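Local coordinates for intimin (Escherichia coli O127:H6 str. E2348/69, PDB 6TQD), which mediates bacterial adhesion to host cells as an attaching-and-effacing outer-membrane adhesin, the two Ig-like passenger domains here probably holding its binding tip away from the bacterial surface, at residues 35-40 / 79-84; 154-159 / 178-183; 111-116 / 135-140; 18-23 / 64-69; 8-13 / 94-99. All blocks are in the same frame, centred on the assembly; numbering follows the deposited sequence. Where two conformers were deposited one is given.

Contact 1: residues 35-40 / 79-84; sequences DRIVWD and VTARAY
R36 and Y84 meet flat on flat: the guanidinium lies over one face of the tyrosine ring with centres 3.9 Å apart and planes only 14° from parallel, a stacked cation-pi pair in which NH2 sits above the middle of the ring. R36 has CG wedged between its backbone N and carbonyl carbon (chi1 67°), and an extended chain from there carries the guanidinium across to the tyrosine. A salt bridge at the guanidinium's edge, R36 NH1 to D35 OD2 at 2.9 Å, helps to hold its rotation; it meets the carboxylate oxygen from above its plane.

Apolar contacts include V38 CG2 beside Y84 CE1. On the face carrying I37, W39, A81 and A83, A81 CB stands 3.5 Å from the centroid of the W39 six-membered ring and 10° off its normal, a CH-pi contact. I37 CD1 meets A83 CB at 3.6 Å, and W39 also packs on I24 and I51 of the facing sheet.

Backbone hydrogen bonds join R36 to Y84, V38 to R82 and D40 to T80 in antiparallel register. At one end Y84 O accepts from two donors, D35 N at 2.8 Å and R36 N at 3.2 Å. Two residues facing one define a classic beta bulge, here on edge strand 34-40 of an Ig-like beta sandwich.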
# COMPACT_ATOMS: atom_id res chain seq x y z
N ASP A 35 -28.95 -17.48 -7.09
CA ASP A 35 -29.24 -16.93 -8.41
C ASP A 35 -28.13 -16.03 -8.93
O ASP A 35 -27.71 -16.16 -10.08
CB ASP A 35 -30.59 -16.18 -8.39
CG ASP A 35 -30.98 -15.63 -9.75
OD1 ASP A 35 -31.43 -16.42 -10.59
OD2 ASP A 35 -30.80 -14.41 -9.97
N ARG A 36 -27.64 -15.11 -8.10
CA ARG A 36 -26.68 -14.12 -8.56
C ARG A 36 -26.08 -13.37 -7.38
O ARG A 36 -26.60 -13.42 -6.26
CB ARG A 36 -27.35 -13.11 -9.50
CG ARG A 36 -28.35 -12.25 -8.78
CD ARG A 36 -29.14 -11.41 -9.75
NE ARG A 36 -30.02 -10.46 -9.08
CZ ARG A 36 -31.18 -10.76 -8.53
NH1 ARG A 36 -31.64 -12.01 -8.55
NH2 ARG A 36 -31.90 -9.80 -7.96
N ILE A 37 -24.99 -12.66 -7.66
CA ILE A 37 -24.37 -11.70 -6.76
C ILE A 37 -24.47 -10.33 -7.42
O ILE A 37 -24.16 -10.20 -8.62
CB ILE A 37 -22.88 -12.03 -6.52
CG1 ILE A 37 -22.66 -13.49 -6.13
CG2 ILE A 37 -22.32 -11.11 -5.47
CD1 ILE A 37 -23.29 -13.91 -4.81
N VAL A 38 -24.86 -9.32 -6.65
CA VAL A 38 -24.99 -7.95 -7.13
C VAL A 38 -24.02 -7.06 -6.35
O VAL A 38 -24.02 -7.07 -5.11
CB VAL A 38 -26.43 -7.44 -6.99
CG1 VAL A 38 -26.51 -5.97 -7.33
CG2 VAL A 38 -27.38 -8.24 -7.88
N TRP A 39 -23.20 -6.30 -7.07
CA TRP A 39 -22.10 -5.54 -6.49
C TRP A 39 -22.31 -4.04 -6.59
O TRP A 39 -22.82 -3.54 -7.60
CB TRP A 39 -20.78 -5.83 -7.21
CG TRP A 39 -20.25 -7.18 -7.02
CD1 TRP A 39 -20.52 -8.27 -7.80
CD2 TRP A 39 -19.35 -7.62 -6.01
NE1 TRP A 39 -19.84 -9.37 -7.33
CE2 TRP A 39 -19.11 -9.00 -6.23
CE3 TRP A 39 -18.69 -6.98 -4.95
CZ2 TRP A 39 -18.26 -9.75 -5.43
CZ3 TRP A 39 -17.85 -7.74 -4.14
CH2 TRP A 39 -17.65 -9.10 -4.38
N ASP A 40 -21.89 -3.32 -5.56
CA ASP A 40 -21.64 -1.88 -5.62
C ASP A 40 -20.12 -1.71 -5.56
O ASP A 40 -19.51 -1.87 -4.50
CB ASP A 40 -22.31 -1.13 -4.47
CG ASP A 40 -21.93 0.36 -4.43
OD1 ASP A 40 -21.05 0.80 -5.19
OD2 ASP A 40 -22.53 1.11 -3.62
N VAL A 79 -16.11 -1.99 -1.17
CA VAL A 79 -17.17 -2.38 -2.09
C VAL A 79 -18.07 -3.37 -1.35
O VAL A 79 -17.70 -3.93 -0.32
CB VAL A 79 -16.62 -3.03 -3.38
CG1 VAL A 79 -15.63 -2.10 -4.07
CG2 VAL A 79 -15.94 -4.36 -3.06
N THR A 80 -19.28 -3.57 -1.88
CA THR A 80 -20.25 -4.42 -1.22
C THR A 80 -20.86 -5.41 -2.20
O THR A 80 -21.06 -5.11 -3.38
CB THR A 80 -21.38 -3.63 -0.53
OG1 THR A 80 -21.93 -2.68 -1.44
CG2 THR A 80 -20.85 -2.93 0.71
N ALA A 81 -21.18 -6.59 -1.69
CA ALA A 81 -21.82 -7.64 -2.47
C ALA A 81 -23.04 -8.14 -1.74
O ALA A 81 -23.01 -8.34 -0.53
CB ALA A 81 -20.89 -8.83 -2.67
N ARG A 82 -24.10 -8.41 -2.49
CA ARG A 82 -25.33 -8.98 -1.97
C ARG A 82 -25.68 -10.18 -2.83
O ARG A 82 -25.74 -10.07 -4.06
CB ARG A 82 -26.45 -7.94 -2.00
CG ARG A 82 -27.73 -8.38 -1.31
CD ARG A 82 -28.85 -7.35 -1.49
NE ARG A 82 -28.66 -6.08 -0.79
CZ ARG A 82 -28.94 -5.87 0.50
NH1 ARG A 82 -29.38 -6.87 1.26
NH2 ARG A 82 -28.80 -4.67 1.03
N ALA A 83 -25.93 -11.32 -2.19
CA ALA A 83 -26.37 -12.51 -2.90
C ALA A 83 -27.89 -12.56 -2.95
O ALA A 83 -28.57 -12.12 -2.02
CB ALA A 83 -25.84 -13.76 -2.23
N TYR A 84 -28.43 -13.08 -4.06
CA TYR A 84 -29.85 -13.34 -4.19
C TYR A 84 -30.07 -14.81 -4.53
O TYR A 84 -29.31 -15.39 -5.33
CB TYR A 84 -30.50 -12.53 -5.32
CG TYR A 84 -30.68 -11.07 -5.03
CD1 TYR A 84 -29.63 -10.19 -5.13
CD2 TYR A 84 -31.92 -10.56 -4.65
CE1 TYR A 84 -29.79 -8.85 -4.87
CE2 TYR A 84 -32.09 -9.21 -4.39
CZ TYR A 84 -31.01 -8.36 -4.51
OH TYR A 84 -31.13 -7.00 -4.26

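Contact 2: residues 154-159 / 178-183; sequences SGTAVL and SDKPGQ
An ST turn headed by S178 shapes the loop after strand 171-177, and the same hydroxyl ties it to the loop between strands 147-154 and 158-159, at the surface of the Ig-like domain. S178 OG gives its proton to T156 O at 2.6 Å and accepts from K180 N at 3.1 Å, the latter bond nearly straight at 166°. With OG anti to the backbone N of S178 (chi1 -178°), the hydroxyl lies between the two loops and serves both. Beside it, S178 CB rests against A157 CB at 3.9 Å.

Water carries much of the rest. One molecule donates to both T156 O and K180 O; another accepts from T156 N at 3.0 Å and donates to Q183 O at 2.9 Å. A third joins S154 OG to Q183 O, the second of these bonds being weak. Further out, the extended K180 chain crosses the T156 side chain at about a right angle, its CD 3.8 Å from T156 CB.

A157 turns inward onto I152, V184 and L176, so the polar link lies at the rim of the hydrophobic core. One direct bond between the segments, supplemented by three bridging waters, implies a hydrated junction where the pairing of strands 147-154 and 182-189 gives way to loops.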
# COMPACT_ATOMS: atom_id res chain seq x y z
N SER A 154 24.90 6.85 -2.57
CA SER A 154 25.87 7.53 -3.41
C SER A 154 26.03 8.95 -2.91
O SER A 154 25.09 9.54 -2.37
CB SER A 154 25.41 7.56 -4.88
OG SER A 154 24.16 8.20 -5.01
N GLY A 155 27.21 9.49 -3.12
CA GLY A 155 27.55 10.83 -2.67
C GLY A 155 28.29 10.82 -1.35
O GLY A 155 28.47 9.79 -0.70
N THR A 156 28.74 12.02 -0.95
CA THR A 156 29.57 12.22 0.23
C THR A 156 28.77 13.02 1.25
O THR A 156 28.47 14.20 1.02
CB THR A 156 30.85 12.96 -0.14
OG1 THR A 156 31.57 12.23 -1.13
CG2 THR A 156 31.72 13.17 1.10
N ALA A 157 28.46 12.40 2.38
CA ALA A 157 27.64 13.03 3.42
C ALA A 157 27.75 12.18 4.68
O ALA A 157 28.46 11.17 4.72
CB ALA A 157 26.19 13.19 2.96
N VAL A 158 27.03 12.59 5.73
CA VAL A 158 27.06 11.92 7.02
C VAL A 158 25.64 11.81 7.55
O VAL A 158 24.92 12.82 7.64
CB VAL A 158 27.94 12.68 8.04
CG1 VAL A 158 28.00 11.93 9.35
CG2 VAL A 158 29.34 12.93 7.47
N LEU A 159 25.23 10.59 7.92
CA LEU A 159 23.94 10.34 8.53
C LEU A 159 24.04 10.45 10.04
O LEU A 159 25.06 10.09 10.64
CB LEU A 159 23.44 8.94 8.16
CG LEU A 159 22.94 8.74 6.74
CD1 LEU A 159 22.76 7.26 6.45
CD2 LEU A 159 21.63 9.47 6.49
N SER A 178 26.41 17.53 4.96
CA SER A 178 27.58 17.33 4.10
C SER A 178 28.41 18.60 4.02
O SER A 178 27.87 19.71 4.02
CB SER A 178 27.18 16.91 2.68
OG SER A 178 28.33 16.67 1.89
N ASP A 179 29.73 18.41 3.94
CA ASP A 179 30.71 19.47 3.70
C ASP A 179 31.11 19.60 2.24
O ASP A 179 31.98 20.42 1.92
CB ASP A 179 31.98 19.18 4.51
CG ASP A 179 31.80 19.39 6.00
OD1 ASP A 179 31.57 20.55 6.41
OD2 ASP A 179 31.88 18.40 6.75
N LYS A 180 30.52 18.82 1.34
CA LYS A 180 30.94 18.78 -0.05
C LYS A 180 29.73 19.06 -0.94
O LYS A 180 28.65 18.49 -0.70
CB LYS A 180 31.51 17.39 -0.37
CG LYS A 180 31.90 17.19 -1.83
CD LYS A 180 32.51 15.81 -2.05
CE LYS A 180 32.81 15.57 -3.52
NZ LYS A 180 33.37 14.20 -3.75
N PRO A 181 29.86 19.92 -1.95
CA PRO A 181 28.75 20.09 -2.90
C PRO A 181 28.57 18.84 -3.75
O PRO A 181 29.55 18.19 -4.13
CB PRO A 181 29.20 21.28 -3.75
CG PRO A 181 30.68 21.24 -3.69
CD PRO A 181 31.00 20.78 -2.29
N GLY A 182 27.33 18.53 -4.06
CA GLY A 182 27.02 17.39 -4.90
C GLY A 182 25.70 16.76 -4.50
O GLY A 182 25.04 17.16 -3.54
N GLN A 183 25.33 15.74 -5.27
CA GLN A 183 24.09 15.01 -5.04
C GLN A 183 24.31 13.84 -4.10
O GLN A 183 25.37 13.21 -4.10
CB GLN A 183 23.55 14.49 -6.37
CG GLN A 183 22.95 15.55 -7.28
CD GLN A 183 22.26 14.96 -8.50
OE1 GLN A 183 22.13 13.74 -8.62
NE2 GLN A 183 21.84 15.82 -9.42
O HOH W 1 24.08 10.89 -5.88
O HOH W 2 27.44 16.17 -1.12
O HOH W 3 27.81 14.14 -2.88

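Contact 3: residues 111-116 / 135-140; sequences GVTDFT and TVKKNG
T113 N donates to T135 O at 2.8 Å, the shortest of four backbone hydrogen bonds between G111-T116 and T135-K137. G111 and K137 form a reciprocal pair, and the G111 N to K137 O bond is almost perfectly straight at 178°. The fourth, T135 N to D114 O, shows the register slipping by one residue between V112 and D114: T135 is gripped by both T113 and D114, which marks a beta bulge.

Side-chain polar groups follow. T113 OG1, tucked between its own N and carbonyl carbon (chi1 57°), donates to D114 OD2 at 2.9 Å from above the carboxylate plane. D114 OD2 also lies 4.3 Å from K137 NZ, beyond salt-bridge range but near enough for a probable electrostatic attraction. T135 OG1 has K171 as its strong partner and additionally holds a water that donates weakly to D114 O.

Packing completes the contact. The extended K137 chain crosses T113 at about a right angle, with K137 CE 3.6 Å from T113 OG1 and K137 CB 3.8 Å from T113 CG2. On the other face, V112 CG2 and V136 CG2 meet at 4.1 Å.

V112 continues into the sandwich core, against A188 of strand 182-189 and L197 of strand 197-205. F115, further along the same strand, lies against A188 and A199, while strand 130-138 pairs on its far edge with strand 171-177.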
# COMPACT_ATOMS: atom_id res chain seq x y z
N GLY A 111 7.20 -3.25 5.18
CA GLY A 111 8.18 -2.61 4.33
C GLY A 111 8.05 -1.10 4.32
O GLY A 111 7.01 -0.54 4.65
N VAL A 112 9.15 -0.45 3.94
CA VAL A 112 9.16 1.00 3.77
C VAL A 112 8.38 1.34 2.52
O VAL A 112 8.70 0.88 1.41
CB VAL A 112 10.60 1.52 3.66
CG1 VAL A 112 10.60 3.04 3.44
CG2 VAL A 112 11.41 1.16 4.89
N THR A 113 7.34 2.16 2.67
CA THR A 113 6.54 2.56 1.52
C THR A 113 6.90 3.94 0.99
O THR A 113 6.60 4.24 -0.17
CB THR A 113 5.04 2.55 1.86
OG1 THR A 113 4.80 3.41 2.98
CG2 THR A 113 4.58 1.15 2.20
N ASP A 114 7.49 4.79 1.82
CA ASP A 114 7.81 6.16 1.44
C ASP A 114 9.08 6.54 2.18
O ASP A 114 9.27 6.16 3.34
CB ASP A 114 6.69 7.12 1.84
CG ASP A 114 5.37 6.77 1.20
OD1 ASP A 114 5.12 7.19 0.05
OD2 ASP A 114 4.56 6.08 1.87
N PHE A 115 9.95 7.31 1.52
CA PHE A 115 11.17 7.80 2.16
C PHE A 115 11.46 9.15 1.52
O PHE A 115 11.91 9.22 0.37
CB PHE A 115 12.33 6.82 1.97
CG PHE A 115 13.54 7.15 2.80
CD1 PHE A 115 13.40 7.51 4.14
CD2 PHE A 115 14.81 7.05 2.27
CE1 PHE A 115 14.51 7.79 4.91
CE2 PHE A 115 15.93 7.33 3.04
CZ PHE A 115 15.77 7.70 4.36
N THR A 116 11.19 10.22 2.26
CA THR A 116 11.21 11.57 1.72
C THR A 116 12.02 12.48 2.63
O THR A 116 12.17 12.24 3.83
CB THR A 116 9.78 12.14 1.61
OG1 THR A 116 9.15 12.14 2.89
CG2 THR A 116 8.95 11.30 0.65
N THR A 135 8.33 5.87 6.14
CA THR A 135 7.06 5.32 6.59
C THR A 135 7.05 3.83 6.29
O THR A 135 7.36 3.41 5.17
CB THR A 135 5.89 6.00 5.88
OG1 THR A 135 5.95 7.42 6.09
CG2 THR A 135 4.57 5.49 6.45
N VAL A 136 6.70 3.03 7.30
CA VAL A 136 6.65 1.58 7.19
C VAL A 136 5.20 1.14 7.28
O VAL A 136 4.51 1.47 8.25
CB VAL A 136 7.49 0.90 8.30
CG1 VAL A 136 7.35 -0.63 8.20
CG2 VAL A 136 8.94 1.32 8.20
N LYS A 137 4.75 0.37 6.30
CA LYS A 137 3.38 -0.14 6.29
C LYS A 137 3.40 -1.61 5.90
O LYS A 137 4.36 -2.12 5.31
CB LYS A 137 2.49 0.61 5.28
CG LYS A 137 2.46 2.11 5.47
CD LYS A 137 1.54 2.76 4.45
CE LYS A 137 1.62 4.27 4.48
NZ LYS A 137 0.76 4.87 3.42
N LYS A 138 2.30 -2.29 6.24
CA LYS A 138 1.99 -3.62 5.71
C LYS A 138 0.59 -3.51 5.14
O LYS A 138 -0.35 -3.21 5.89
CB LYS A 138 2.02 -4.67 6.82
CG LYS A 138 1.56 -6.07 6.38
CD LYS A 138 1.56 -7.02 7.57
CE LYS A 138 0.98 -8.38 7.21
NZ LYS A 138 0.97 -9.29 8.39
N ASN A 139 0.47 -3.70 3.83
CA ASN A 139 -0.81 -3.58 3.13
C ASN A 139 -1.50 -2.27 3.48
O ASN A 139 -2.70 -2.21 3.78
CB ASN A 139 -1.71 -4.79 3.42
CG ASN A 139 -1.09 -6.10 2.94
OD1 ASN A 139 -0.33 -6.12 1.99
ND2 ASN A 139 -1.40 -7.19 3.64
N GLY A 140 -0.72 -1.19 3.45
CA GLY A 140 -1.24 0.14 3.64
C GLY A 140 -1.45 0.57 5.07
O GLY A 140 -1.87 1.71 5.30
O HOH W 4 7.76 8.99 4.71

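Contact 4: residues 18-23 / 64-69; sequences ERSTQK and AILPAY
Q22 and A64 exchange backbone hydrogen bonds, each 2.8 Å between N and O, as an antiparallel hydrogen-bonded pair, with T21 and I65 the non-hydrogen-bonded pair next to it. This is a short ladder in one sheet of the N-terminal Ig-like sandwich. Beyond the strands it continues through L66 N to S20 O, then frays: R19 N reaches P67 O at 3.3 Å from well above the carbonyl plane and L66 O only weakly.

T21 and I65 lie side by side, I65 CD1 approaching T21 OG1 to 3.2 Å. L66 CD1 packs on Q22 CG at 3.7 Å, and L66 itself continues inward to I98 and V100 of the facing sheet. Bent at chi2 (-70°), Q22 folds back to place NE2 on S20 OG; that hydroxyl also bonds to T17 O.

E18 OE2 gathers the far end. It accepts Y69 N at 2.9 Å, from above the carboxylate plane, and a water that also donates to Y69 O, while R19 NH1 makes a salt bridge to it. E18 OE1 is held by N103 N. The R19 guanidinium is then laid over A68, one face meeting CB with NH2 at 3.4 Å.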
# COMPACT_ATOMS: atom_id res chain seq x y z
N GLU A 18 -1.22 -2.65 -7.99
CA GLU A 18 -2.00 -1.82 -8.90
C GLU A 18 -2.10 -2.49 -10.26
O GLU A 18 -1.14 -3.06 -10.77
CB GLU A 18 -1.31 -0.45 -9.03
CG GLU A 18 0.14 -0.52 -9.52
CD GLU A 18 0.78 0.85 -9.66
OE1 GLU A 18 1.95 1.02 -9.21
OE2 GLU A 18 0.12 1.77 -10.20
N ARG A 19 -3.30 -2.41 -10.85
CA ARG A 19 -3.62 -2.94 -12.17
C ARG A 19 -3.65 -4.46 -12.24
O ARG A 19 -3.77 -5.02 -13.34
CB ARG A 19 -2.70 -2.37 -13.26
CG ARG A 19 -2.74 -0.85 -13.38
CD ARG A 19 -1.91 -0.36 -14.57
NE ARG A 19 -1.86 1.10 -14.67
CZ ARG A 19 -0.95 1.87 -14.07
NH1 ARG A 19 -0.01 1.34 -13.30
NH2 ARG A 19 -1.00 3.18 -14.23
N SER A 20 -3.55 -5.16 -11.11
CA SER A 20 -3.64 -6.61 -11.13
C SER A 20 -5.10 -7.08 -11.09
O SER A 20 -6.02 -6.33 -10.76
CB SER A 20 -2.87 -7.23 -9.96
OG SER A 20 -3.46 -6.96 -8.71
N THR A 21 -5.29 -8.34 -11.46
CA THR A 21 -6.57 -9.02 -11.35
C THR A 21 -6.53 -9.94 -10.14
O THR A 21 -5.62 -10.76 -10.01
CB THR A 21 -6.83 -9.85 -12.61
OG1 THR A 21 -6.90 -8.98 -13.75
CG2 THR A 21 -8.15 -10.61 -12.49
N GLN A 22 -7.51 -9.80 -9.25
CA GLN A 22 -7.53 -10.51 -7.98
C GLN A 22 -8.84 -11.28 -7.86
O GLN A 22 -9.92 -10.69 -7.86
CB GLN A 22 -7.42 -9.51 -6.82
CG GLN A 22 -6.11 -8.75 -6.82
CD GLN A 22 -4.93 -9.63 -6.46
OE1 GLN A 22 -5.08 -10.63 -5.76
NE2 GLN A 22 -3.74 -9.26 -6.94
N LYS A 23 -8.73 -12.60 -7.73
CA LYS A 23 -9.91 -13.43 -7.54
C LYS A 23 -10.52 -13.15 -6.17
O LYS A 23 -9.80 -12.95 -5.19
CB LYS A 23 -9.52 -14.91 -7.63
CG LYS A 23 -10.68 -15.88 -7.47
CD LYS A 23 -10.18 -17.32 -7.34
CE LYS A 23 -11.30 -18.28 -6.99
NZ LYS A 23 -11.86 -18.03 -5.62
N ALA A 64 -11.61 -8.74 -9.00
CA ALA A 64 -11.43 -7.31 -8.96
C ALA A 64 -10.27 -6.94 -9.86
O ALA A 64 -9.21 -7.59 -9.80
CB ALA A 64 -11.16 -6.83 -7.53
N ILE A 65 -10.48 -5.94 -10.71
CA ILE A 65 -9.42 -5.29 -11.47
C ILE A 65 -9.02 -4.06 -10.67
O ILE A 65 -9.82 -3.14 -10.50
CB ILE A 65 -9.88 -4.92 -12.88
CG1 ILE A 65 -10.53 -6.12 -13.58
CG2 ILE A 65 -8.70 -4.37 -13.68
CD1 ILE A 65 -9.71 -7.39 -13.55
N LEU A 66 -7.79 -4.05 -10.17
CA LEU A 66 -7.37 -2.99 -9.27
C LEU A 66 -6.96 -1.74 -10.06
O LEU A 66 -6.37 -1.86 -11.13
CB LEU A 66 -6.20 -3.47 -8.42
CG LEU A 66 -6.61 -4.19 -7.12
CD1 LEU A 66 -7.56 -5.34 -7.39
CD2 LEU A 66 -5.40 -4.68 -6.34
N PRO A 67 -7.29 -0.56 -9.57
CA PRO A 67 -6.87 0.67 -10.26
C PRO A 67 -5.37 0.90 -10.13
O PRO A 67 -4.66 0.19 -9.43
CB PRO A 67 -7.67 1.77 -9.56
CG PRO A 67 -7.93 1.25 -8.22
CD PRO A 67 -8.10 -0.25 -8.37
N ALA A 68 -4.90 1.93 -10.83
CA ALA A 68 -3.54 2.41 -10.64
C ALA A 68 -3.37 2.98 -9.25
O ALA A 68 -4.31 3.51 -8.64
CB ALA A 68 -3.20 3.47 -11.68
N TYR A 69 -2.15 2.89 -8.74
CA TYR A 69 -1.84 3.43 -7.43
C TYR A 69 -1.88 4.95 -7.47
O TYR A 69 -1.41 5.57 -8.42
CB TYR A 69 -0.44 2.98 -7.03
CG TYR A 69 0.01 3.38 -5.66
CD1 TYR A 69 -0.39 2.68 -4.53
CD2 TYR A 69 0.85 4.47 -5.48
CE1 TYR A 69 0.04 3.06 -3.27
CE2 TYR A 69 1.29 4.85 -4.23
CZ TYR A 69 0.88 4.14 -3.13
OH TYR A 69 1.32 4.53 -1.88
O HOH W 5 0.27 4.54 -10.37

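Contact 5: residues 8-13 / 94-99; sequences LNIPHD and VLLTIT. With NA (sodium ion), chain I.
V94 fits between L8 and I10, its CG1 against I10 CG1 at 3.7 Å and its CG2 against L8 CD2 at 3.9 Å. The I10 and V94 side chains run alongside each other, pointing opposite ways, while I10 CG2 crosses to L96 CD1. With CG anti to the backbone N (chi1 169°), L96 also brings CD1 to 3.6 Å from H12 O and close to D13 CA. These side chains help to fill the core between the two sheets as the chain passes from strand 6-9 in one to strand 14-17 in the other.

At the polar edge, D13 OD1 accepts T97 N at 3.1 Å and two waters. Sodium is bound by I10 O at 2.4 Å and by four waters, one of which donates to both D13 OD1 and L95 O.

With one protein ligand and four waters, the metal is held largely through its hydration shell; its positive charge would probably be eased by the D13 carboxylate, one water away.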
# COMPACT_ATOMS: atom_id res chain seq x y z
N LEU A 8 -24.25 -14.89 2.99
CA LEU A 8 -23.05 -14.59 2.22
C LEU A 8 -21.96 -14.15 3.19
O LEU A 8 -22.18 -13.28 4.03
CB LEU A 8 -23.34 -13.46 1.24
CG LEU A 8 -22.14 -12.90 0.46
CD1 LEU A 8 -21.53 -13.95 -0.45
CD2 LEU A 8 -22.58 -11.67 -0.35
N ASN A 9 -20.78 -14.75 3.08
CA ASN A 9 -19.61 -14.34 3.83
C ASN A 9 -18.44 -14.17 2.87
O ASN A 9 -18.31 -14.91 1.90
CB ASN A 9 -19.25 -15.35 4.93
CG ASN A 9 -20.24 -15.32 6.10
OD1 ASN A 9 -21.35 -15.86 6.02
ND2 ASN A 9 -19.84 -14.70 7.21
N ILE A 10 -17.62 -13.16 3.15
CA ILE A 10 -16.42 -12.87 2.38
C ILE A 10 -15.23 -12.98 3.33
O ILE A 10 -14.93 -12.05 4.06
CB ILE A 10 -16.50 -11.49 1.71
CG1 ILE A 10 -17.78 -11.40 0.87
CG2 ILE A 10 -15.24 -11.23 0.87
CD1 ILE A 10 -17.95 -10.12 0.08
N PRO A 11 -14.57 -14.14 3.37
CA PRO A 11 -13.61 -14.41 4.45
C PRO A 11 -12.34 -13.59 4.36
O PRO A 11 -11.68 -13.41 5.39
CB PRO A 11 -13.29 -15.90 4.29
CG PRO A 11 -13.59 -16.19 2.86
CD PRO A 11 -14.76 -15.32 2.50
N HIS A 12 -11.96 -13.13 3.18
CA HIS A 12 -10.67 -12.49 3.00
C HIS A 12 -10.83 -11.18 2.25
O HIS A 12 -11.48 -11.13 1.20
CB HIS A 12 -9.74 -13.41 2.19
CG HIS A 12 -9.56 -14.76 2.79
ND1 HIS A 12 -8.91 -14.96 3.99
CD2 HIS A 12 -9.95 -15.99 2.37
CE1 HIS A 12 -8.91 -16.25 4.28
NE2 HIS A 12 -9.53 -16.90 3.31
N ASP A 13 -10.21 -10.12 2.76
CA ASP A 13 -10.07 -8.89 2.01
C ASP A 13 -8.95 -9.07 0.99
O ASP A 13 -8.18 -10.02 1.03
CB ASP A 13 -9.79 -7.71 2.93
CG ASP A 13 -11.00 -7.34 3.78
OD1 ASP A 13 -12.14 -7.41 3.27
OD2 ASP A 13 -10.80 -6.99 4.96
N VAL A 94 -22.52 -7.31 2.00
CA VAL A 94 -21.30 -7.66 2.71
C VAL A 94 -20.13 -6.85 2.17
O VAL A 94 -19.91 -6.77 0.95
CB VAL A 94 -21.03 -9.17 2.59
CG1 VAL A 94 -19.79 -9.56 3.34
CG2 VAL A 94 -22.23 -9.97 3.10
N LEU A 95 -19.33 -6.33 3.08
CA LEU A 95 -18.21 -5.46 2.75
C LEU A 95 -17.00 -6.29 2.34
O LEU A 95 -16.66 -7.29 2.97
CB LEU A 95 -17.86 -4.63 3.98
CG LEU A 95 -16.60 -3.77 3.91
CD1 LEU A 95 -16.75 -2.70 2.85
CD2 LEU A 95 -16.33 -3.16 5.28
N LEU A 96 -16.37 -5.85 1.26
CA LEU A 96 -15.06 -6.31 0.83
C LEU A 96 -14.17 -5.08 0.73
O LEU A 96 -14.56 -4.10 0.09
CB LEU A 96 -15.14 -7.00 -0.52
CG LEU A 96 -13.85 -7.33 -1.27
CD1 LEU A 96 -13.00 -8.34 -0.51
CD2 LEU A 96 -14.13 -7.83 -2.68
N THR A 97 -13.00 -5.14 1.35
CA THR A 97 -12.03 -4.05 1.31
C THR A 97 -10.88 -4.44 0.40
O THR A 97 -10.31 -5.53 0.54
CB THR A 97 -11.54 -3.71 2.72
OG1 THR A 97 -12.66 -3.38 3.55
CG2 THR A 97 -10.56 -2.54 2.69
N ILE A 98 -10.58 -3.57 -0.55
CA ILE A 98 -9.53 -3.79 -1.54
C ILE A 98 -8.48 -2.71 -1.35
O ILE A 98 -8.78 -1.52 -1.43
CB ILE A 98 -10.10 -3.76 -2.97
CG1 ILE A 98 -11.14 -4.89 -3.13
CG2 ILE A 98 -9.00 -3.86 -4.02
CD1 ILE A 98 -12.03 -4.74 -4.34
N THR A 99 -7.25 -3.13 -1.08
CA THR A 99 -6.13 -2.21 -0.88
C THR A 99 -5.14 -2.40 -2.01
O THR A 99 -4.76 -3.53 -2.33
CB THR A 99 -5.46 -2.48 0.46
OG1 THR A 99 -6.43 -2.33 1.51
CG2 THR A 99 -4.33 -1.49 0.70
NA NA I . -14.46 -10.18 5.52
O HOH W 6 -12.11 -10.56 6.01
O HOH W 7 -14.39 -8.98 3.64
O HOH W 8 -13.60 -5.77 4.72
O HOH W 9 -16.82 -9.18 5.05
O HOH W 10 -13.43 -8.37 7.18

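Contacts 1, 4 and 5 lie in the N-terminal domain, contacts 2 and 3 in the C-terminal one. Contacts 1 and 5 share a sheet: V94 N lies 2.8 Å from A81 O and L96 N 2.8 Å from V79 O, both probable hydrogen bonds. Contact 4 closes the sandwich from the opposite sheet, A64 CB resting on I98 CD1 at 3.9 Å. Sodium belongs to contact 5, about 10 Å from the W39 side chain and about 14 Å from that of A64. Contact 3 bridges toward the N-terminal domain, N139 O touching T99 CG2 at 3.6 Å. Contacts 1 and 2 have centres 57 Å apart, in line with an extended two-domain rod.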